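Local coordinates for protein response regulator (Vibrio cholerae O1 biovar El Tor, PDB 7KPO) that probably binds DNA, being the DNA-binding domain of the sensor histidine kinase ChiS, at residues Asn75-Ile80 and Met96-Leu101. Sequence-based numbering, arbitrary orientation. Where two conformers were deposited one is given.
With SO4 (sulfate ion), chain D.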
loop_
_atom_site.group_PDB
_atom_site.type_symbol
_atom_site.label_atom_id
_atom_site.label_comp_id
_atom_site.label_asym_id
_atom_site.label_seq_id
_atom_site.Cartn_x
_atom_site.Cartn_y
_atom_site.Cartn_z
ATOM N N ASN A 75 -5.151 -3.599 -12.147
ATOM C CA ASN A 75 -5.602 -2.196 -11.941
ATOM C C ASN A 75 -6.671 -2.160 -10.843
ATOM O O ASN A 75 -6.722 -1.175 -10.099
ATOM C CB ASN A 75 -6.147 -1.571 -13.225
ATOM C CG ASN A 75 -5.072 -1.310 -14.256
ATOM O OD1 ASN A 75 -3.891 -1.255 -13.925
ATOM N ND2 ASN A 75 -5.482 -1.143 -15.499
ATOM N N SER A 76 -7.497 -3.200 -10.766
ATOM C CA SER A 76 -8.555 -3.306 -9.731
ATOM C C SER A 76 -7.913 -3.438 -8.344
ATOM O O SER A 76 -8.339 -2.737 -7.407
ATOM C CB SER A 76 -9.457 -4.469 -10.016
ATOM O OG SER A 76 -10.141 -4.292 -11.245
ATOM N N LEU A 77 -6.936 -4.344 -8.214
ATOM C CA LEU A 77 -6.228 -4.515 -6.922
ATOM C C LEU A 77 -5.569 -3.181 -6.539
ATOM O O LEU A 77 -5.682 -2.769 -5.374
ATOM C CB LEU A 77 -5.180 -5.629 -7.038
ATOM C CG LEU A 77 -5.676 -6.997 -7.514
ATOM C CD1 LEU A 77 -4.532 -7.993 -7.557
ATOM C CD2 LEU A 77 -6.790 -7.534 -6.638
ATOM N N ASP A 78 -4.930 -2.508 -7.499
ATOM C CA ASP A 78 -4.246 -1.214 -7.222
ATOM C C ASP A 78 -5.267 -0.150 -6.796
ATOM O O ASP A 78 -4.984 0.604 -5.856
ATOM C CB ASP A 78 -3.452 -0.738 -8.439
ATOM C CG ASP A 78 -2.224 -1.576 -8.753
ATOM O OD1 ASP A 78 -1.826 -2.386 -7.896
ATOM O OD2 ASP A 78 -1.686 -1.422 -9.863
ATOM N N TYR A 79 -6.416 -0.095 -7.467
ATOM C CA TYR A 79 -7.451 0.919 -7.143
ATOM C C TYR A 79 -7.955 0.708 -5.712
ATOM O O TYR A 79 -8.067 1.669 -4.925
ATOM C CB TYR A 79 -8.613 0.835 -8.132
ATOM C CG TYR A 79 -9.673 1.876 -7.899
ATOM C CD1 TYR A 79 -10.692 1.669 -6.985
ATOM C CD2 TYR A 79 -9.647 3.081 -8.582
ATOM C CE1 TYR A 79 -11.664 2.627 -6.761
ATOM C CE2 TYR A 79 -10.612 4.050 -8.369
ATOM C CZ TYR A 79 -11.627 3.820 -7.457
ATOM O OH TYR A 79 -12.587 4.764 -7.239
ATOM N N ILE A 80 -8.271 -0.541 -5.385
ATOM C CA ILE A 80 -8.793 -0.869 -4.029
ATOM C C ILE A 80 -7.726 -0.538 -2.975
ATOM O O ILE A 80 -8.079 0.082 -1.956
ATOM C CB ILE A 80 -9.290 -2.324 -4.008
ATOM C CG1 ILE A 80 -10.552 -2.422 -4.873
ATOM C CG2 ILE A 80 -9.519 -2.803 -2.583
ATOM C CD1 ILE A 80 -11.008 -3.825 -5.183
HETATM N N MSE A 96 0.101 -9.591 -1.080
HETATM C CA MSE A 96 0.858 -10.798 -1.366
HETATM C C MSE A 96 0.325 -11.471 -2.633
HETATM O O MSE A 96 1.112 -11.944 -3.455
HETATM C CB MSE A 96 0.833 -11.715 -0.142
HETATM C CG MSE A 96 1.590 -11.158 1.057
HETATM SE SE MSE A 96 3.526 -11.214 0.825
HETATM C CE MSE A 96 3.973 -13.113 0.908
ATOM N N GLN A 97 -0.999 -11.505 -2.809
ATOM C CA GLN A 97 -1.572 -12.134 -3.993
ATOM C C GLN A 97 -1.233 -11.283 -5.230
ATOM O O GLN A 97 -0.980 -11.876 -6.299
ATOM C CB GLN A 97 -3.074 -12.367 -3.803
ATOM C CG GLN A 97 -3.404 -13.379 -2.708
ATOM C CD GLN A 97 -3.143 -14.812 -3.108
ATOM O OE1 GLN A 97 -3.682 -15.306 -4.091
ATOM N NE2 GLN A 97 -2.373 -15.519 -2.299
ATOM N N ARG A 98 -1.232 -9.954 -5.088
ATOM C CA ARG A 98 -0.857 -9.061 -6.220
ATOM C C ARG A 98 0.577 -9.397 -6.645
ATOM O O ARG A 98 0.828 -9.552 -7.850
ATOM C CB ARG A 98 -0.944 -7.582 -5.817
ATOM C CG ARG A 98 -0.373 -6.611 -6.848
ATOM C CD ARG A 98 -0.549 -5.138 -6.505
ATOM N NE ARG A 98 0.063 -4.698 -5.255
ATOM C CZ ARG A 98 0.017 -3.451 -4.781
ATOM N NH1 ARG A 98 -0.615 -2.494 -5.446
ATOM N NH2 ARG A 98 0.605 -3.164 -3.635
ATOM N N ASP A 99 1.491 -9.498 -5.681
ATOM C CA ASP A 99 2.907 -9.798 -6.021
ATOM C C ASP A 99 3.020 -11.179 -6.667
ATOM O O ASP A 99 3.799 -11.336 -7.615
ATOM C CB ASP A 99 3.806 -9.713 -4.788
ATOM C CG ASP A 99 4.145 -8.293 -4.377
ATOM O OD1 ASP A 99 3.560 -7.357 -4.968
ATOM O OD2 ASP A 99 5.015 -8.134 -3.498
ATOM N N LYS A 100 2.239 -12.141 -6.182
ATOM C CA LYS A 100 2.273 -13.515 -6.745
ATOM C C LYS A 100 1.852 -13.448 -8.221
ATOM O O LYS A 100 2.590 -13.965 -9.081
ATOM C CB LYS A 100 1.362 -14.417 -5.909
ATOM C CG LYS A 100 1.408 -15.903 -6.230
ATOM C CD LYS A 100 0.459 -16.708 -5.363
ATOM C CE LYS A 100 0.542 -18.204 -5.579
ATOM N NZ LYS A 100 1.879 -18.732 -5.223
ATOM N N LEU A 101 0.722 -12.800 -8.503
ATOM C CA LEU A 101 0.244 -12.673 -9.906
ATOM C C LEU A 101 1.325 -12.021 -10.765
ATOM O O LEU A 101 1.630 -12.558 -11.843
ATOM C CB LEU A 101 -1.020 -11.813 -9.939
ATOM C CG LEU A 101 -2.288 -12.504 -9.460
ATOM C CD1 LEU A 101 -3.438 -11.514 -9.352
ATOM C CD2 LEU A 101 -2.640 -13.653 -10.393
HETATM S S SO4 D . -0.224 0.139 -1.973
HETATM O O1 SO4 D . 0.711 1.065 -1.385
HETATM O O2 SO4 D . -0.273 -1.070 -1.185
HETATM O O3 SO4 D . 0.202 -0.187 -3.307
HETATM O O4 SO4 D . -1.528 0.753 -2.014
#
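Arg98 and Asp78 form a salt bridge that joins helix 70-83 to helix 89-106. NH1 of Arg98 donates to OD1 of Asp78 at 2.7 Å, with an N-H...O angle of 158°. The carboxylate oxygen lies almost in the guanidinium plane, but NH1 approaches OD1 from outside the carboxylate plane, the two flat groups being 63° apart. Arg98 runs extended from its backbone, and the bend at chi3 (60°) brings the guanidinium to Asp78, whose side chain it crosses at about a right angle.

These two segments belong to an antiparallel helical hairpin, the C-terminal pair of helices in this mostly helical domain; the axes of segments 75-80 and 96-101 come within 10.8 Å. Leu77 carries the apolar packing: its CD1 rests 4.0 Å from CB of Arg98 and 4.1 Å from CD1 of Leu101. Helix 2-27 adjoins this patch, Ala19 touching Leu77 and Val11 touching Leu101.

The guanidinium also grips a sulfate, probably a crystallisation additive. O3 of the sulfate accepts from NH2 of Arg98 at 3.0 Å and from NH1 of Arg98 at 3.3 Å, while the NH2 bond to sulfate O2 is weak. Arg91, together with Lys85 and Arg91 of the second subunit, completes the basic cluster around this anion.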